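Local coordinates for DNA polymerase II large subunit (Pyrococcus horikoshii, PDB 7OEC), which carries an intein, the part in this crystal, which probably excises itself by protein splicing from an archaeal replicative DNA polymerase subunit, at residues Val107-Phe112 with Glu116-Ile121. The protein carries 2 engineered substitutions. Numbering follows the deposited sequence.
Sequences VEKRAF and EGNIII
K109 and N118 reach for each other with the same first torsion: in both, CG stands beside the backbone N and anti to the carbonyl carbon, with chi1 of -67° in the lysine. Past CG the lysine chain runs extended, which carries its ammonium from strand 105-110 across to the amide, the two side chains coming from opposite directions. One hydrogen bond joins them, K109 NZ to N118 OD1 at 3.0 Å. NZ is not on a lone pair of OD1 but above the carbonyl plane, 38° out of it, with a C=O...N angle of 116°. N118 ND2 takes no part in the bond, lying 3.9 Å from K109 NZ, and the methylene K109 CE is as far from N118 OD1. The same OD1 also takes the backbone N-H of R115, so two donors grip this oxygen and should hold the amide's rotation. E102 makes a long, weak ion pair with the ammonium, and the side chain of N118 also touches E102. An alanine in place of K109 would probably cost N118 OD1 one of its two donors, and E102 its distant positive partner, undoing the sole side-chain bridge between these two segments. Little surface is buried, and the link lies at the protein's surface. It bridges the connection, a 3-10 segment followed by loop, that leads from the hairpin of strands 97-102 and 105-110 into strand 119-123, an edge of the four-stranded antiparallel sheet, within the predominantly beta splicing domain of the Hint (Hedgehog/intein) fold.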
ATOM      1  N   VAL A 107       3.185   1.964 -14.698  1.00 20.50           N
ATOM      2  CA  VAL A 107       4.382   1.156 -14.782  1.00 20.11           C
ATOM      3  C   VAL A 107       4.689   0.631 -13.385  1.00 20.08           C
ATOM      4  O   VAL A 107       4.722   1.400 -12.412  1.00 20.55           O
ATOM      5  CB  VAL A 107       5.545   2.028 -15.273  1.00 20.31           C
ATOM      6  CG1 VAL A 107       6.791   1.227 -15.287  1.00 22.98           C
ATOM      7  CG2 VAL A 107       5.270   2.566 -16.633  1.00 25.22           C
ATOM      8  N   GLU A 108       4.940  -0.670 -13.288  1.00 19.84           N
ATOM      9  CA  GLU A 108       5.269  -1.309 -12.022  1.00 19.56           C
ATOM     10  C   GLU A 108       6.782  -1.464 -11.941  1.00 21.51           C
ATOM     11  O   GLU A 108       7.378  -2.229 -12.706  1.00 24.46           O
ATOM     12  CB  GLU A 108       4.559  -2.656 -11.920  1.00 22.83           C
ATOM     13  CG  GLU A 108       4.789  -3.371 -10.596  1.00 28.39           C
ATOM     14  CD  GLU A 108       4.083  -4.742 -10.492  1.00 34.29           C
ATOM     15  OE1 GLU A 108       3.083  -4.975 -11.195  1.00 40.81           O
ATOM     16  OE2 GLU A 108       4.564  -5.605  -9.729  1.00 39.88           O
ATOM     17  N   LYS A 109       7.397  -0.718 -11.025  1.00 21.63           N
ATOM     18  CA  LYS A 109       8.835  -0.684 -10.808  1.00 23.24           C
ATOM     19  C   LYS A 109       9.147  -1.171  -9.403  1.00 20.79           C
ATOM     20  O   LYS A 109       8.382  -0.909  -8.482  1.00 23.62           O
ATOM     21  CB  LYS A 109       9.346   0.780 -10.778  1.00 25.31           C
ATOM     22  CG  LYS A 109       9.249   1.517 -12.072  1.00 28.95           C
ATOM     23  CD  LYS A 109       9.929   2.889 -12.040  1.00 29.91           C
ATOM     24  CE  LYS A 109       9.841   3.546 -13.409  1.00 35.93           C
ATOM     25  NZ  LYS A 109      10.740   4.709 -13.477  1.00 38.56           N
ATOM     26  N   ARG A 110      10.295  -1.810  -9.202  1.00 21.10           N
ATOM     27  CA  ARG A 110      10.734  -2.030  -7.828  1.00 22.91           C
ATOM     28  C   ARG A 110      11.040  -0.685  -7.190  1.00 20.99           C
ATOM     29  O   ARG A 110      11.476   0.247  -7.863  1.00 21.19           O
ATOM     30  CB  ARG A 110      11.964  -2.936  -7.782  1.00 29.14           C
ATOM     31  CG  ARG A 110      11.634  -4.358  -8.216  1.00 37.40           C
ATOM     32  CD  ARG A 110      12.866  -5.217  -8.426  1.00 46.66           C
ATOM     33  NE  ARG A 110      13.623  -4.786  -9.597  1.00 54.62           N
ATOM     34  CZ  ARG A 110      14.708  -5.401 -10.074  1.00 60.28           C
ATOM     35  NH1 ARG A 110      15.185  -6.503  -9.480  1.00 60.84           N
ATOM     36  NH2 ARG A 110      15.320  -4.915 -11.156  1.00 63.00           N
ATOM     37  N   ALA A 111      10.830  -0.593  -5.878  1.00 20.26           N
ATOM     38  CA  ALA A 111      10.949   0.697  -5.214  1.00 18.73           C
ATOM     39  C   ALA A 111      12.307   1.331  -5.468  1.00 21.50           C
ATOM     40  O   ALA A 111      12.387   2.543  -5.674  1.00 22.15           O
ATOM     41  CB  ALA A 111      10.706   0.528  -3.725  1.00 19.99           C
ATOM     42  N   PHE A 112      13.386   0.537  -5.484  1.00 22.23           N
ATOM     43  CA  PHE A 112      14.723   1.121  -5.646  1.00 23.23           C
ATOM     44  C   PHE A 112      14.976   1.662  -7.050  1.00 25.14           C
ATOM     45  O   PHE A 112      15.966   2.381  -7.253  1.00 28.01           O
ATOM     46  CB  PHE A 112      15.848   0.140  -5.256  1.00 25.74           C
ATOM     47  CG  PHE A 112      16.056  -0.993  -6.232  1.00 32.49           C
ATOM     48  CD1 PHE A 112      16.889  -0.856  -7.339  1.00 36.45           C
ATOM     49  CD2 PHE A 112      15.414  -2.193  -6.043  1.00 33.48           C
ATOM     50  CE1 PHE A 112      17.055  -1.904  -8.239  1.00 37.94           C
ATOM     51  CE2 PHE A 112      15.556  -3.228  -6.941  1.00 35.64           C
ATOM     52  CZ  PHE A 112      16.380  -3.087  -8.044  1.00 37.18           C
ATOM     53  N   GLU A 116      13.304  10.390  -8.704  1.00 22.92           N
ATOM     54  CA  GLU A 116      12.728  11.710  -8.543  1.00 23.02           C
ATOM     55  C   GLU A 116      12.155  12.170  -9.882  1.00 22.33           C
ATOM     56  O   GLU A 116      12.776  12.001 -10.942  1.00 23.82           O
ATOM     57  CB  GLU A 116      13.773  12.706  -8.053  1.00 27.22           C
ATOM     58  CG  GLU A 116      14.090  12.587  -6.621  1.00 33.72           C
ATOM     59  CD  GLU A 116      15.178  13.598  -6.212  1.00 43.02           C
ATOM     60  OE1 GLU A 116      15.507  14.521  -7.005  1.00 47.62           O
ATOM     61  OE2 GLU A 116      15.718  13.458  -5.108  1.00 47.53           O
ATOM     62  N   GLY A 117      10.965  12.769  -9.816  1.00 21.93           N
ATOM     63  CA  GLY A 117      10.257  13.228 -10.978  1.00 21.94           C
ATOM     64  C   GLY A 117       9.292  12.232 -11.545  1.00 23.83           C
ATOM     65  O   GLY A 117       8.488  12.607 -12.410  1.00 27.78           O
ATOM     66  N   ASN A 118       9.374  10.965 -11.136  1.00 20.15           N
ATOM     67  CA  ASN A 118       8.351  10.012 -11.546  1.00 19.34           C
ATOM     68  C   ASN A 118       7.006  10.460 -10.962  1.00 18.31           C
ATOM     69  O   ASN A 118       6.948  11.094  -9.901  1.00 21.30           O
ATOM     70  CB  ASN A 118       8.644   8.581 -11.051  1.00 19.44           C
ATOM     71  CG  ASN A 118       9.796   7.893 -11.768  1.00 21.30           C
ATOM     72  OD1 ASN A 118      10.172   6.793 -11.362  1.00 22.69           O
ATOM     73  ND2 ASN A 118      10.363   8.514 -12.805  1.00 27.53           N
ATOM     74  N   ILE A 119       5.912  10.103 -11.637  1.00 19.10           N
ATOM     75  CA  ILE A 119       4.567  10.512 -11.220  1.00 18.10           C
ATOM     76  C   ILE A 119       3.881   9.396 -10.434  1.00 17.44           C
ATOM     77  O   ILE A 119       3.802   8.255 -10.897  1.00 18.71           O
ATOM     78  CB  ILE A 119       3.713  10.908 -12.438  1.00 19.39           C
ATOM     79  CG1 ILE A 119       4.368  12.079 -13.173  1.00 21.63           C
ATOM     80  CG2 ILE A 119       2.255  11.195 -12.046  1.00 22.43           C
ATOM     81  CD1 ILE A 119       4.448  13.368 -12.399  1.00 28.26           C
ATOM     82  N   ILE A 120       3.289   9.766  -9.298  1.00 18.09           N
ATOM     83  CA  ILE A 120       2.430   8.914  -8.482  1.00 16.39           C
ATOM     84  C   ILE A 120       1.004   9.436  -8.604  1.00 17.22           C
ATOM     85  O   ILE A 120       0.788  10.650  -8.730  1.00 18.04           O
ATOM     86  CB  ILE A 120       2.897   8.977  -7.010  1.00 18.76           C
ATOM     87  CG1 ILE A 120       4.327   8.508  -6.851  1.00 23.01           C
ATOM     88  CG2 ILE A 120       1.957   8.259  -6.085  1.00 20.02           C
ATOM     89  CD1 ILE A 120       4.517   7.056  -7.094  1.00 26.24           C
ATOM     90  N   ILE A 121       0.025   8.533  -8.590  1.00 16.91           N
ATOM     91  CA  ILE A 121      -1.380   8.902  -8.672  1.00 16.90           C
ATOM     92  C   ILE A 121      -1.956   8.921  -7.266  1.00 16.16           C
ATOM     93  O   ILE A 121      -1.797   7.962  -6.504  1.00 17.90           O
ATOM     94  CB  ILE A 121      -2.156   7.928  -9.590  1.00 18.83           C
ATOM     95  CG1 ILE A 121      -1.574   7.964 -11.008  1.00 21.24           C
ATOM     96  CG2 ILE A 121      -3.646   8.175  -9.545  1.00 21.71           C
ATOM     97  CD1 ILE A 121      -1.559   9.319 -11.630  1.00 23.23           C
TER